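Local coordinates for protein flavohemoglobin (Malassezia yamatoensis, PDB 6O0A) that probably detoxifies nitric oxide by oxidising it at a heme, with electrons passed on from NAD(P)H through a bound FAD, at residues P40-V45 / A128-D133; A163-N168 / A198-K203; Q220-T225 / G244-I249; P280-C285 / A366-C371. One frame throughout, in Å; residues are numbered along the deposited sequence. Where two conformers were deposited one is given.

Contacts 1 and 2 lie at the surface, contacts 3 and 4 are buried. Contact 1 joins two helices of the heme-binding globin part through aliphatic carbon, with one water between a backbone carbonyl and a carboxylate. Contact 2 joins two loops by hydrogen bonds, where the last globin helix hands over to the reductase barrel. Contact 3 belongs to that barrel: its polar bonds run through the FAD, while the direct touches are mostly van der Waals. Contact 4 pairs parallel strands in the NAD-binding part by backbone bonds and apolar side chains. Nearest atoms of contacts 3 and 4 are about 6 Å apart; contacts 1 and 4 lie on opposite sides of the chain's centre.

Contact 1: P40-V45 / A128-D133; sequences PHITPV and AKDLGD
Ile42 and Asp130 form the middle of this helix-to-helix contact, which belongs to the all-helical globin part of the flavohemoglobin. Their CA atoms are 6.4 Å apart.

The apolar contacts come first. Ile42 CG1 packs on Asp130 CB at 3.6 Å, and the two side chains cross at about a right angle. The isoleucine therefore meets the base of the aspartate and not only its carboxylate. Further out, Ile42 CD1 approaches Leu131 CD1 at 4.3 Å. One turn along, in the conformer given, Lys129 CD lies 4.1 Å from Val45 CG1. Lys129 NZ goes on to a salt bridge with Asp49.

The polar contacts lie toward the outside. No direct hydrogen bond joins the two segments. A water lies between Asp130 OD1 and His41 O, but the bridge is doubtful: its distance to OD1 is unusually short and its bond to His41 O is weak. Asp130 CG stands anti to the backbone N (chi1 -170°), which brings the carboxylate over to His41 CB. OD2 of the same carboxylate forms a salt bridge with Arg38.

Segment 40-45 lies on helix 25-53, and segment 128-133 ends helix 115-131. Ile42 also touches Ala126 and Ile127, and Val45 touches Ala126, which carries the packing back along helix 115-131.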
loop_
_atom_site.group_PDB
_atom_site.type_symbol
_atom_site.label_atom_id
_atom_site.label_comp_id
_atom_site.label_asym_id
_atom_site.label_seq_id
_atom_site.Cartn_x
_atom_site.Cartn_y
_atom_site.Cartn_z
ATOM N N PRO A 40 15.718 12.955 -8.337
ATOM C CA PRO A 40 15.113 12.520 -9.609
ATOM C C PRO A 40 16.129 12.158 -10.667
ATOM O O PRO A 40 15.833 11.351 -11.558
ATOM C CB PRO A 40 14.278 13.738 -10.038
ATOM C CG PRO A 40 14.019 14.476 -8.786
ATOM C CD PRO A 40 15.225 14.288 -7.934
ATOM N N HIS A 41 17.319 12.751 -10.613
ATOM C CA HIS A 41 18.342 12.412 -11.588
ATOM C C HIS A 41 19.117 11.172 -11.167
ATOM O O HIS A 41 19.523 10.381 -12.025
ATOM C CB HIS A 41 19.281 13.601 -11.785
ATOM C CG HIS A 41 18.575 14.859 -12.187
ATOM N ND1 HIS A 41 17.863 15.632 -11.293
ATOM C CD2 HIS A 41 18.459 15.471 -13.389
ATOM C CE1 HIS A 41 17.345 16.669 -11.926
ATOM N NE2 HIS A 41 17.692 16.596 -13.199
ATOM N N ILE A 42 19.295 10.966 -9.861
ATOM C CA ILE A 42 20.093 9.833 -9.393
ATOM C C ILE A 42 19.318 8.523 -9.523
ATOM O O ILE A 42 19.884 7.480 -9.873
ATOM C CB ILE A 42 20.553 10.094 -7.947
ATOM C CG1 ILE A 42 21.567 11.242 -7.912
ATOM C CG2 ILE A 42 21.141 8.831 -7.308
ATOM C CD1 ILE A 42 21.842 11.789 -6.530
ATOM N N THR A 43 18.006 8.556 -9.255
ATOM C CA THR A 43 17.129 7.383 -9.234
ATOM C C THR A 43 17.233 6.485 -10.463
ATOM O O THR A 43 17.477 5.278 -10.316
ATOM C CB THR A 43 15.670 7.831 -9.054
ATOM O OG1 THR A 43 15.476 8.275 -7.713
ATOM C CG2 THR A 43 14.707 6.690 -9.361
ATOM N N PRO A 44 17.025 6.999 -11.683
ATOM C CA PRO A 44 17.045 6.104 -12.844
ATOM C C PRO A 44 18.408 5.518 -13.081
ATOM O O PRO A 44 18.517 4.410 -13.621
ATOM C CB PRO A 44 16.613 7.015 -14.005
ATOM C CG PRO A 44 16.057 8.230 -13.355
ATOM C CD PRO A 44 16.814 8.395 -12.104
ATOM N N VAL A 45 19.460 6.231 -12.680
ATOM C CA VAL A 45 20.800 5.691 -12.837
ATOM C C VAL A 45 21.033 4.572 -11.832
ATOM O O VAL A 45 21.574 3.515 -12.173
ATOM C CB VAL A 45 21.846 6.810 -12.704
ATOM C CG1 VAL A 45 23.237 6.224 -12.848
ATOM C CG2 VAL A 45 21.594 7.884 -13.752
ATOM N N ALA A 128 27.665 8.940 -6.606
ATOM C CA ALA A 128 29.024 9.284 -7.015
ATOM C C ALA A 128 29.076 9.735 -8.468
ATOM O O ALA A 128 29.762 10.710 -8.801
ATOM C CB ALA A 128 29.952 8.083 -6.795
ATOM N N LYS A 129 28.367 9.031 -9.351
ATOM C CA LYS A 129 28.342 9.406 -10.764
ATOM C C LYS A 129 27.705 10.773 -10.960
ATOM O O LYS A 129 28.166 11.579 -11.782
ATOM C CB LYS A 129 27.573 8.360 -11.569
ATOM C CG LYS A 129 28.235 6.997 -11.680
ATOM C CD LYS A 129 27.371 6.095 -12.551
ATOM C CE LYS A 129 27.858 4.665 -12.540
ATOM N NZ LYS A 129 27.028 3.819 -13.445
ATOM N N ASP A 130 26.637 11.055 -10.210
ATOM C CA ASP A 130 25.942 12.327 -10.370
ATOM C C ASP A 130 26.760 13.488 -9.818
ATOM O O ASP A 130 26.948 14.507 -10.493
ATOM C CB ASP A 130 24.583 12.274 -9.677
ATOM C CG ASP A 130 23.718 13.479 -10.007
ATOM O OD1 ASP A 130 23.017 13.434 -11.034
ATOM O OD2 ASP A 130 23.747 14.473 -9.252
ATOM N N LEU A 131 27.242 13.364 -8.579
ATOM C CA LEU A 131 27.934 14.467 -7.931
ATOM C C LEU A 131 29.390 14.604 -8.362
ATOM O O LEU A 131 29.958 15.695 -8.232
ATOM C CB LEU A 131 27.855 14.301 -6.413
ATOM C CG LEU A 131 26.608 14.845 -5.701
ATOM C CD1 LEU A 131 25.306 14.400 -6.338
ATOM C CD2 LEU A 131 26.644 14.442 -4.226
ATOM N N GLY A 132 30.012 13.531 -8.848
ATOM C CA GLY A 132 31.394 13.644 -9.289
ATOM C C GLY A 132 32.309 14.011 -8.140
ATOM O O GLY A 132 32.198 13.478 -7.028
ATOM N N ASP A 133 33.207 14.970 -8.388
ATOM C CA ASP A 133 34.142 15.363 -7.338
ATOM C C ASP A 133 33.454 16.036 -6.156
ATOM O O ASP A 133 34.081 16.181 -5.101
ATOM C CB ASP A 133 35.255 16.261 -7.908
ATOM C CG ASP A 133 34.732 17.547 -8.540
ATOM O OD1 ASP A 133 33.529 17.858 -8.409
ATOM O OD2 ASP A 133 35.546 18.257 -9.175
HETATM O O HOH W 1 22.337 11.336 -12.235
#

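Contact 2: A163-N168 / A198-K203; sequences AQQANN and AMTPGK
Thr200 OG1 meets Gln165 and Ala166 where the linker after the last globin helix meets a loop of the reductase barrel. Segment 163-168 links helix 137-163 to strand 171-181. Segment 198-203 links strands 186-193 and 207-213. Neither segment has regular structure.

The tight part centres on buried Thr200. Its OG1 donates to Gln165 OE1 at 2.7 Å and accepts from Ala166 N at 2.9 Å. The bond from Ala166 N is almost straight, at 175°. The hydroxyl thus gives its proton to the glutamine and takes the backbone N-H of Ala166. It reaches Gln165 OE1 from above the carbonyl plane, 45° out of it. Gln165 bends at chi2 (-52°), which folds its amide back over the threonine. NE2 of that amide bonds to Leu161 O. Pro264 touches Thr200 as well.

The looser side is exposed. Here Ala166 CB and Ala198 CB are 4.3 Å apart, and Ala166 CB lies 3.6 Å from Met199 O.

Asn167 closes the far end. Its OD1 accepts from Asn263 ND2 and Ile169 N. Its ND2 donates to Ala198 O at 2.8 Å, with the carbonyl oxygen lying in the amide plane.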
loop_
_atom_site.group_PDB
_atom_site.type_symbol
_atom_site.label_atom_id
_atom_site.label_comp_id
_atom_site.label_asym_id
_atom_site.label_seq_id
_atom_site.Cartn_x
_atom_site.Cartn_y
_atom_site.Cartn_z
ATOM N N ALA A 163 8.423 -13.315 11.333
ATOM C CA ALA A 163 8.255 -14.221 12.463
ATOM C C ALA A 163 6.793 -14.485 12.782
ATOM O O ALA A 163 6.495 -15.469 13.464
ATOM C CB ALA A 163 8.961 -13.675 13.706
ATOM N N GLN A 164 5.878 -13.643 12.302
ATOM C CA GLN A 164 4.460 -13.845 12.571
ATOM C C GLN A 164 3.802 -14.842 11.622
ATOM O O GLN A 164 2.638 -15.205 11.841
ATOM C CB GLN A 164 3.716 -12.509 12.486
ATOM C CG GLN A 164 4.182 -11.461 13.485
ATOM C CD GLN A 164 3.372 -10.182 13.391
ATOM O OE1 GLN A 164 3.601 -9.349 12.514
ATOM N NE2 GLN A 164 2.411 -10.024 14.293
ATOM N N GLN A 165 4.506 -15.301 10.591
ATOM C CA GLN A 165 3.865 -16.096 9.554
ATOM C C GLN A 165 3.721 -17.561 9.964
ATOM O O GLN A 165 4.486 -18.098 10.771
ATOM C CB GLN A 165 4.658 -16.027 8.253
ATOM C CG GLN A 165 4.841 -14.615 7.768
ATOM C CD GLN A 165 3.524 -13.894 7.696
ATOM O OE1 GLN A 165 2.592 -14.349 7.030
ATOM N NE2 GLN A 165 3.422 -12.778 8.404
ATOM N N ALA A 166 2.745 -18.215 9.339
ATOM C CA ALA A 166 2.467 -19.631 9.540
ATOM C C ALA A 166 3.340 -20.530 8.679
ATOM O O ALA A 166 3.176 -21.753 8.719
ATOM C CB ALA A 166 0.986 -19.912 9.240
ATOM N N ASN A 167 4.256 -19.956 7.902
ATOM C CA ASN A 167 5.091 -20.720 6.992
ATOM C C ASN A 167 6.445 -20.029 6.914
ATOM O O ASN A 167 6.647 -18.957 7.486
ATOM C CB ASN A 167 4.450 -20.823 5.612
ATOM C CG ASN A 167 4.178 -19.465 5.013
ATOM O OD1 ASN A 167 5.107 -18.680 4.803
ATOM N ND2 ASN A 167 2.905 -19.170 4.740
ATOM N N ASN A 168 7.377 -20.656 6.191
ATOM C CA ASN A 168 8.735 -20.143 6.071
ATOM C C ASN A 168 9.069 -19.756 4.632
ATOM O O ASN A 168 10.233 -19.802 4.229
ATOM C CB ASN A 168 9.739 -21.172 6.589
ATOM C CG ASN A 168 9.752 -22.437 5.760
ATOM O OD1 ASN A 168 8.849 -22.681 4.957
ATOM N ND2 ASN A 168 10.793 -23.252 5.939
ATOM N N ALA A 198 1.177 -23.818 4.631
ATOM C CA ALA A 198 0.140 -23.324 5.534
ATOM C C ALA A 198 -0.094 -21.831 5.313
ATOM O O ALA A 198 0.850 -21.069 5.095
ATOM C CB ALA A 198 0.537 -23.588 6.989
ATOM N N MET A 199 -1.365 -21.411 5.377
ATOM C CA MET A 199 -1.735 -20.014 5.187
ATOM C C MET A 199 -1.668 -19.254 6.508
ATOM O O MET A 199 -2.169 -19.730 7.535
ATOM C CB MET A 199 -3.149 -19.897 4.608
ATOM C CG MET A 199 -3.274 -20.399 3.173
ATOM S SD MET A 199 -5.001 -20.475 2.662
ATOM C CE MET A 199 -5.488 -18.759 2.850
ATOM N N THR A 200 -1.051 -18.074 6.468
ATOM C CA THR A 200 -1.149 -17.138 7.583
ATOM C C THR A 200 -2.535 -16.506 7.577
ATOM O O THR A 200 -2.994 -16.062 6.518
ATOM C CB THR A 200 -0.091 -16.043 7.447
ATOM O OG1 THR A 200 1.207 -16.644 7.421
ATOM C CG2 THR A 200 -0.161 -15.093 8.629
ATOM N N PRO A 201 -3.226 -16.453 8.715
ATOM C CA PRO A 201 -4.523 -15.767 8.755
ATOM C C PRO A 201 -4.363 -14.286 8.460
ATOM O O PRO A 201 -3.506 -13.610 9.030
ATOM C CB PRO A 201 -5.010 -16.008 10.190
ATOM C CG PRO A 201 -4.256 -17.200 10.663
ATOM C CD PRO A 201 -2.907 -17.113 9.987
ATOM N N GLY A 202 -5.191 -13.788 7.551
ATOM C CA GLY A 202 -5.177 -12.372 7.246
ATOM C C GLY A 202 -6.011 -11.570 8.230
ATOM O O GLY A 202 -6.927 -12.080 8.874
ATOM N N LYS A 203 -5.649 -10.297 8.364
ATOM C CA LYS A 203 -6.409 -9.332 9.146
ATOM C C LYS A 203 -7.146 -8.403 8.196
ATOM O O LYS A 203 -6.639 -8.070 7.122
ATOM C CB LYS A 203 -5.492 -8.526 10.071
ATOM C CG LYS A 203 -4.655 -9.400 11.019
ATOM C CD LYS A 203 -3.942 -8.575 12.078
ATOM C CE LYS A 203 -3.021 -7.544 11.453
ATOM N NZ LYS A 203 -2.062 -6.964 12.443
#

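Contact 3: Q220-T225 / G244-I249; sequences QPRQFT and GEMTTI. With FAD (flavin-adenine dinucleotide), chain B.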
loop_
_atom_site.group_PDB
_atom_site.type_symbol
_atom_site.label_atom_id
_atom_site.label_comp_id
_atom_site.label_asym_id
_atom_site.label_seq_id
_atom_site.Cartn_x
_atom_site.Cartn_y
_atom_site.Cartn_z
ATOM N N GLN A 220 6.087 -10.660 -12.219
ATOM C CA GLN A 220 5.791 -9.333 -11.684
ATOM C C GLN A 220 4.724 -9.427 -10.606
ATOM O O GLN A 220 3.702 -10.092 -10.816
ATOM C CB GLN A 220 5.319 -8.385 -12.783
ATOM C CG GLN A 220 6.386 -8.039 -13.789
ATOM C CD GLN A 220 7.293 -6.960 -13.265
ATOM O OE1 GLN A 220 6.940 -5.784 -13.292
ATOM N NE2 GLN A 220 8.458 -7.347 -12.772
ATOM N N PRO A 221 4.936 -8.774 -9.467
ATOM C CA PRO A 221 3.910 -8.731 -8.416
ATOM C C PRO A 221 3.037 -7.483 -8.469
ATOM O O PRO A 221 3.508 -6.420 -8.888
ATOM C CB PRO A 221 4.752 -8.734 -7.134
ATOM C CG PRO A 221 5.937 -7.892 -7.523
ATOM C CD PRO A 221 6.231 -8.254 -8.993
ATOM N N ARG A 222 1.773 -7.604 -8.056
ATOM C CA ARG A 222 0.928 -6.459 -7.722
ATOM C C ARG A 222 0.190 -6.791 -6.432
ATOM O O ARG A 222 -0.057 -7.962 -6.138
ATOM C CB ARG A 222 -0.087 -6.145 -8.828
ATOM C CG ARG A 222 0.512 -5.842 -10.217
ATOM C CD ARG A 222 1.332 -4.560 -10.192
ATOM N NE ARG A 222 1.716 -4.088 -11.532
ATOM C CZ ARG A 222 2.922 -4.224 -12.080
ATOM N NH1 ARG A 222 3.904 -4.837 -11.425
ATOM N NH2 ARG A 222 3.154 -3.733 -13.289
ATOM N N GLN A 223 -0.185 -5.755 -5.678
ATOM C CA GLN A 223 -0.899 -5.925 -4.411
ATOM C C GLN A 223 -2.403 -5.764 -4.582
ATOM O O GLN A 223 -2.863 -4.887 -5.321
ATOM C CB GLN A 223 -0.412 -4.929 -3.357
ATOM C CG GLN A 223 1.045 -5.144 -2.945
ATOM C CD GLN A 223 2.020 -4.619 -3.979
ATOM O OE1 GLN A 223 1.908 -3.476 -4.422
ATOM N NE2 GLN A 223 3.009 -5.448 -4.350
ATOM N N PHE A 224 -3.163 -6.610 -3.883
ATOM C CA PHE A 224 -4.618 -6.470 -3.834
ATOM C C PHE A 224 -5.125 -6.750 -2.429
ATOM O O PHE A 224 -4.640 -7.648 -1.745
ATOM C CB PHE A 224 -5.305 -7.388 -4.852
ATOM C CG PHE A 224 -4.874 -7.117 -6.261
ATOM C CD1 PHE A 224 -5.398 -6.052 -6.970
ATOM C CD2 PHE A 224 -3.898 -7.900 -6.859
ATOM C CE1 PHE A 224 -4.973 -5.781 -8.261
ATOM C CE2 PHE A 224 -3.470 -7.640 -8.146
ATOM C CZ PHE A 224 -4.010 -6.579 -8.852
ATOM N N THR A 225 -6.116 -5.970 -2.011
ATOM C CA THR A 225 -6.717 -6.111 -0.693
ATOM C C THR A 225 -7.520 -7.404 -0.578
ATOM O O THR A 225 -8.310 -7.749 -1.464
ATOM C CB THR A 225 -7.623 -4.905 -0.440
ATOM O OG1 THR A 225 -6.839 -3.711 -0.542
ATOM C CG2 THR A 225 -8.251 -4.983 0.960
ATOM N N GLY A 244 -2.064 -0.240 -17.575
ATOM C CA GLY A 244 -1.168 -1.017 -16.752
ATOM C C GLY A 244 -0.741 -2.292 -17.456
ATOM O O GLY A 244 -1.315 -2.721 -18.458
ATOM N N GLU A 245 0.295 -2.913 -16.907
ATOM C CA GLU A 245 0.779 -4.123 -17.557
ATOM C C GLU A 245 0.107 -5.396 -17.038
ATOM O O GLU A 245 -0.192 -6.304 -17.830
ATOM C CB GLU A 245 2.298 -4.230 -17.390
ATOM C CG GLU A 245 2.855 -5.455 -18.083
ATOM C CD GLU A 245 4.339 -5.379 -18.330
ATOM O OE1 GLU A 245 5.071 -4.685 -17.579
ATOM O OE2 GLU A 245 4.769 -6.021 -19.302
ATOM N N MET A 246 -0.153 -5.495 -15.732
ATOM C CA MET A 246 -0.496 -6.792 -15.157
ATOM C C MET A 246 -1.991 -7.025 -14.962
ATOM O O MET A 246 -2.400 -8.189 -14.913
ATOM C CB MET A 246 0.219 -7.002 -13.814
ATOM C CG MET A 246 1.757 -7.004 -13.913
ATOM S SD MET A 246 2.374 -8.158 -15.162
ATOM C CE MET A 246 1.798 -9.725 -14.548
ATOM N N THR A 247 -2.831 -5.989 -14.839
ATOM C CA THR A 247 -4.235 -6.311 -14.560
ATOM C C THR A 247 -4.898 -7.031 -15.730
ATOM O O THR A 247 -5.715 -7.931 -15.508
ATOM C CB THR A 247 -5.050 -5.067 -14.161
ATOM O OG1 THR A 247 -4.797 -3.997 -15.062
ATOM C CG2 THR A 247 -4.701 -4.641 -12.750
ATOM N N THR A 248 -4.537 -6.703 -16.977
ATOM C CA THR A 248 -5.068 -7.483 -18.086
ATOM C C THR A 248 -4.640 -8.945 -17.978
ATOM O O THR A 248 -5.440 -9.846 -18.267
ATOM C CB THR A 248 -4.651 -6.868 -19.425
ATOM O OG1 THR A 248 -5.330 -7.544 -20.490
ATOM C CG2 THR A 248 -3.140 -6.942 -19.631
ATOM N N ILE A 249 -3.406 -9.201 -17.529
ATOM C CA ILE A 249 -2.918 -10.568 -17.401
ATOM C C ILE A 249 -3.649 -11.306 -16.285
ATOM O O ILE A 249 -4.092 -12.446 -16.471
ATOM C CB ILE A 249 -1.387 -10.554 -17.212
ATOM C CG1 ILE A 249 -0.734 -10.102 -18.524
ATOM C CG2 ILE A 249 -0.888 -11.941 -16.823
ATOM C CD1 ILE A 249 0.756 -9.828 -18.438
HETATM P PA FAD B . 0.840 -0.862 -13.724
HETATM O O1A FAD B . 1.535 -1.634 -14.782
HETATM O O2A FAD B . 1.442 -0.958 -12.349
HETATM O O5B FAD B . 0.753 0.675 -14.148
HETATM C C5B FAD B . 0.305 1.659 -13.198
HETATM C C4B FAD B . 0.413 2.991 -13.897
HETATM O O4B FAD B . 1.786 3.200 -14.300
HETATM C C3B FAD B . -0.383 3.108 -15.184
HETATM O O3B FAD B . -1.739 3.480 -14.950
HETATM C C2B FAD B . 0.372 4.215 -15.926
HETATM O O2B FAD B . -0.030 5.509 -15.492
HETATM C C1B FAD B . 1.824 3.955 -15.501
HETATM N N9A FAD B . 2.602 3.215 -16.491
HETATM C C8A FAD B . 2.474 1.890 -16.806
HETATM N N7A FAD B . 3.252 1.496 -17.784
HETATM C C5A FAD B . 3.937 2.647 -18.141
HETATM C C6A FAD B . 4.863 2.916 -19.165
HETATM N N6A FAD B . 5.297 1.994 -20.033
HETATM N N1A FAD B . 5.320 4.183 -19.283
HETATM C C2A FAD B . 4.881 5.108 -18.422
HETATM N N3A FAD B . 4.001 4.974 -17.423
HETATM C C4A FAD B . 3.558 3.715 -17.342
HETATM N N1 FAD B . -6.130 -2.646 -7.177
HETATM C C2 FAD B . -7.355 -3.233 -7.339
HETATM O O2 FAD B . -7.913 -3.283 -8.443
HETATM N N3 FAD B . -7.995 -3.791 -6.235
HETATM C C4 FAD B . -7.500 -3.824 -4.944
HETATM O O4 FAD B . -8.138 -4.367 -4.041
HETATM C C4X FAD B . -6.205 -3.204 -4.786
HETATM N N5 FAD B . -5.667 -3.192 -3.595
HETATM C C5X FAD B . -4.419 -2.595 -3.448
HETATM C C6 FAD B . -3.835 -2.559 -2.181
HETATM C C7 FAD B . -2.583 -1.985 -1.983
HETATM C C7M FAD B . -1.997 -1.927 -0.594
HETATM C C8 FAD B . -1.886 -1.450 -3.079
HETATM C C8M FAD B . -0.514 -0.854 -2.913
HETATM C C9 FAD B . -2.471 -1.473 -4.341
HETATM C C9A FAD B . -3.733 -2.027 -4.534
HETATM N N10 FAD B . -4.352 -2.056 -5.803
HETATM C C10 FAD B . -5.593 -2.637 -5.962
HETATM C "C1'" FAD B . -3.649 -1.553 -6.994
HETATM C "C2'" FAD B . -2.817 -2.634 -7.678
HETATM O "O2'" FAD B . -1.785 -3.071 -6.794
HETATM C "C3'" FAD B . -2.201 -2.147 -8.994
HETATM O "O3'" FAD B . -1.479 -0.940 -8.756
HETATM C "C4'" FAD B . -3.234 -1.895 -10.091
HETATM O "O4'" FAD B . -4.058 -3.055 -10.218
HETATM C "C5'" FAD B . -2.601 -1.539 -11.422
HETATM O "O5'" FAD B . -1.751 -2.633 -11.837
HETATM P P FAD B . -1.328 -2.696 -13.375
HETATM O O1P FAD B . -2.449 -2.928 -14.326
HETATM O O2P FAD B . -0.266 -3.755 -13.479
HETATM O O3P FAD B . -0.696 -1.267 -13.684
HETATM O O HOH W 2 5.454 -4.168 -14.845
#
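Segment 220-225, on strand 219-225, passes the start of helix 246-251 with Arg222 CA and Met246 CA 7.6 Å apart; FAD, not a direct hydrogen bond, bridges them. Residues 222-225 fit the Arg-x-Tyr/Phe-Ser/Thr flavin motif of the ferredoxin reductase family.

The guanidinium of Arg222 has Met246 CG over one face, 3.5 Å from CZ. Its NE donates to FAD O2P at 2.8 Å, and its NH2 to FAD O1A at 3.0 Å. NH1 turns back to Pro221 O, which helps to fix the group's rotation. Around the start of the helix, backbone N-H groups grip the same pyrophosphate: Glu245 N on O1A, Met246 N on O2P, and Thr247 N, with OG1, on O1P. A water joins Arg222 NH2, Gln220 OE1 and Glu245 OE1. Thr225 N donates to FAD N5.

Arg64 N bonds to Gln220 OE1, and Arg64 NH1 forms a salt bridge with Glu245 OE2. Strand 219-225 edges the antiparallel sheet beside strand 207-213, and Phe224 and Thr247 pack on Ile238 of strand 234-239.

Contact 4: P280-C285 / A366-C371; sequences PLVLIC and ASVFLC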
loop_
_atom_site.group_PDB
_atom_site.type_symbol
_atom_site.label_atom_id
_atom_site.label_comp_id
_atom_site.label_asym_id
_atom_site.label_seq_id
_atom_site.Cartn_x
_atom_site.Cartn_y
_atom_site.Cartn_z
ATOM N N PRO A 280 -16.687 6.180 16.854
ATOM C CA PRO A 280 -17.362 5.929 15.577
ATOM C C PRO A 280 -16.364 5.860 14.435
ATOM O O PRO A 280 -15.258 6.401 14.505
ATOM C CB PRO A 280 -18.301 7.132 15.414
ATOM C CG PRO A 280 -18.013 8.053 16.577
ATOM C CD PRO A 280 -16.751 7.599 17.231
ATOM N N LEU A 281 -16.775 5.171 13.367
ATOM C CA LEU A 281 -15.954 4.995 12.178
ATOM C C LEU A 281 -16.655 5.597 10.966
ATOM O O LEU A 281 -17.858 5.398 10.768
ATOM C CB LEU A 281 -15.665 3.510 11.903
ATOM C CG LEU A 281 -14.845 2.708 12.914
ATOM C CD1 LEU A 281 -14.832 1.243 12.509
ATOM C CD2 LEU A 281 -13.424 3.244 13.019
ATOM N N VAL A 282 -15.899 6.327 10.152
ATOM C CA VAL A 282 -16.396 6.862 8.892
ATOM C C VAL A 282 -15.493 6.305 7.807
ATOM O O VAL A 282 -14.273 6.508 7.847
ATOM C CB VAL A 282 -16.422 8.402 8.880
ATOM C CG1 VAL A 282 -16.999 8.914 7.562
ATOM C CG2 VAL A 282 -17.244 8.942 10.056
ATOM N N LEU A 283 -16.077 5.561 6.870
ATOM C CA LEU A 283 -15.322 4.900 5.812
ATOM C C LEU A 283 -15.723 5.537 4.487
ATOM O O LEU A 283 -16.900 5.488 4.103
ATOM C CB LEU A 283 -15.589 3.393 5.812
ATOM C CG LEU A 283 -15.480 2.707 7.182
ATOM C CD1 LEU A 283 -15.800 1.219 7.055
ATOM C CD2 LEU A 283 -14.080 2.892 7.775
ATOM N N ILE A 284 -14.757 6.137 3.796
ATOM C CA ILE A 284 -15.023 6.906 2.581
ATOM C C ILE A 284 -14.181 6.318 1.457
ATOM O O ILE A 284 -12.951 6.237 1.577
ATOM C CB ILE A 284 -14.711 8.395 2.776
ATOM C CG1 ILE A 284 -15.575 8.975 3.907
ATOM C CG2 ILE A 284 -14.901 9.147 1.471
ATOM C CD1 ILE A 284 -15.332 10.454 4.182
ATOM N N CYS A 285 -14.829 5.920 0.361
ATOM C CA CYS A 285 -14.092 5.258 -0.708
ATOM C C CYS A 285 -14.630 5.649 -2.079
ATOM O O CYS A 285 -15.740 6.168 -2.222
ATOM C CB CYS A 285 -14.119 3.723 -0.554
ATOM S SG CYS A 285 -15.765 2.992 -0.649
ATOM N N ALA A 366 -14.191 10.550 16.037
ATOM C CA ALA A 366 -14.314 9.614 14.926
ATOM C C ALA A 366 -12.974 9.420 14.233
ATOM O O ALA A 366 -12.183 10.358 14.099
ATOM C CB ALA A 366 -15.340 10.110 13.910
ATOM N N SER A 367 -12.715 8.188 13.806
ATOM C CA SER A 367 -11.649 7.915 12.855
ATOM C C SER A 367 -12.260 7.891 11.467
ATOM O O SER A 367 -13.361 7.362 11.270
ATOM C CB SER A 367 -10.955 6.584 13.149
ATOM O OG SER A 367 -10.313 6.598 14.412
ATOM N N VAL A 368 -11.562 8.496 10.511
ATOM C CA VAL A 368 -12.017 8.555 9.127
ATOM C C VAL A 368 -11.004 7.825 8.263
ATOM O O VAL A 368 -9.808 8.133 8.312
ATOM C CB VAL A 368 -12.184 10.005 8.643
ATOM C CG1 VAL A 368 -12.680 10.016 7.218
ATOM C CG2 VAL A 368 -13.129 10.776 9.563
ATOM N N PHE A 369 -11.484 6.875 7.466
ATOM C CA PHE A 369 -10.654 6.086 6.562
ATOM C C PHE A 369 -10.977 6.456 5.116
ATOM O O PHE A 369 -12.152 6.539 4.746
ATOM C CB PHE A 369 -10.887 4.589 6.794
ATOM C CG PHE A 369 -10.251 3.711 5.760
ATOM C CD1 PHE A 369 -8.892 3.443 5.799
ATOM C CD2 PHE A 369 -11.013 3.148 4.743
ATOM C CE1 PHE A 369 -8.305 2.635 4.840
ATOM C CE2 PHE A 369 -10.428 2.325 3.778
ATOM C CZ PHE A 369 -9.075 2.070 3.828
ATOM N N LEU A 370 -9.940 6.684 4.305
ATOM C CA LEU A 370 -10.095 7.028 2.895
ATOM C C LEU A 370 -9.420 5.987 2.016
ATOM O O LEU A 370 -8.280 5.594 2.270
ATOM C CB LEU A 370 -9.473 8.390 2.566
ATOM C CG LEU A 370 -9.818 9.566 3.468
ATOM C CD1 LEU A 370 -9.014 10.794 3.041
ATOM C CD2 LEU A 370 -11.320 9.828 3.409
ATOM N N CYS A 371 -10.100 5.577 0.953
ATOM C CA CYS A 371 -9.434 4.756 -0.051
ATOM C C CYS A 371 -10.031 5.062 -1.414
ATOM O O CYS A 371 -11.214 4.806 -1.644
ATOM C CB CYS A 371 -9.571 3.274 0.269
ATOM S SG CYS A 371 -8.537 2.281 -0.788
#
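Two neighbouring strands of the parallel sheet in the NAD-binding part, a Rossmann-like nucleotide-binding fold, make up this contact. Strands 281-285 and 367-371 run side by side, with 15° between their directions. At the pair Val282 and Val368 the CA atoms are 4.7 Å apart.

Five backbone hydrogen bonds join them, passing between the strands in turn. The shortest are Phe369 N to Val282 O and Ile284 N to Phe369 O, both 2.8 Å.

One face carries Val282, Ile284, Val368 and Leu370. Ile284 and Leu370 lie side by side, with Ile284 CB 3.7 Å from Leu370 CD2. Ile284 CD1 reaches Val368 CG1 at 4.1 Å. Helix 374-386 covers this face through Phe376, Met380 and Leu384.

The other face carries Leu281, Leu283, Cys285, Ser367, Phe369 and Cys371, and helix 290-302 packs on it. The Phe369 ring meets Phe296 edge-to-face. Ser367 OG bonds to Leu273 O. Leu283 CD2 packs on Phe369 CB at 3.7 Å.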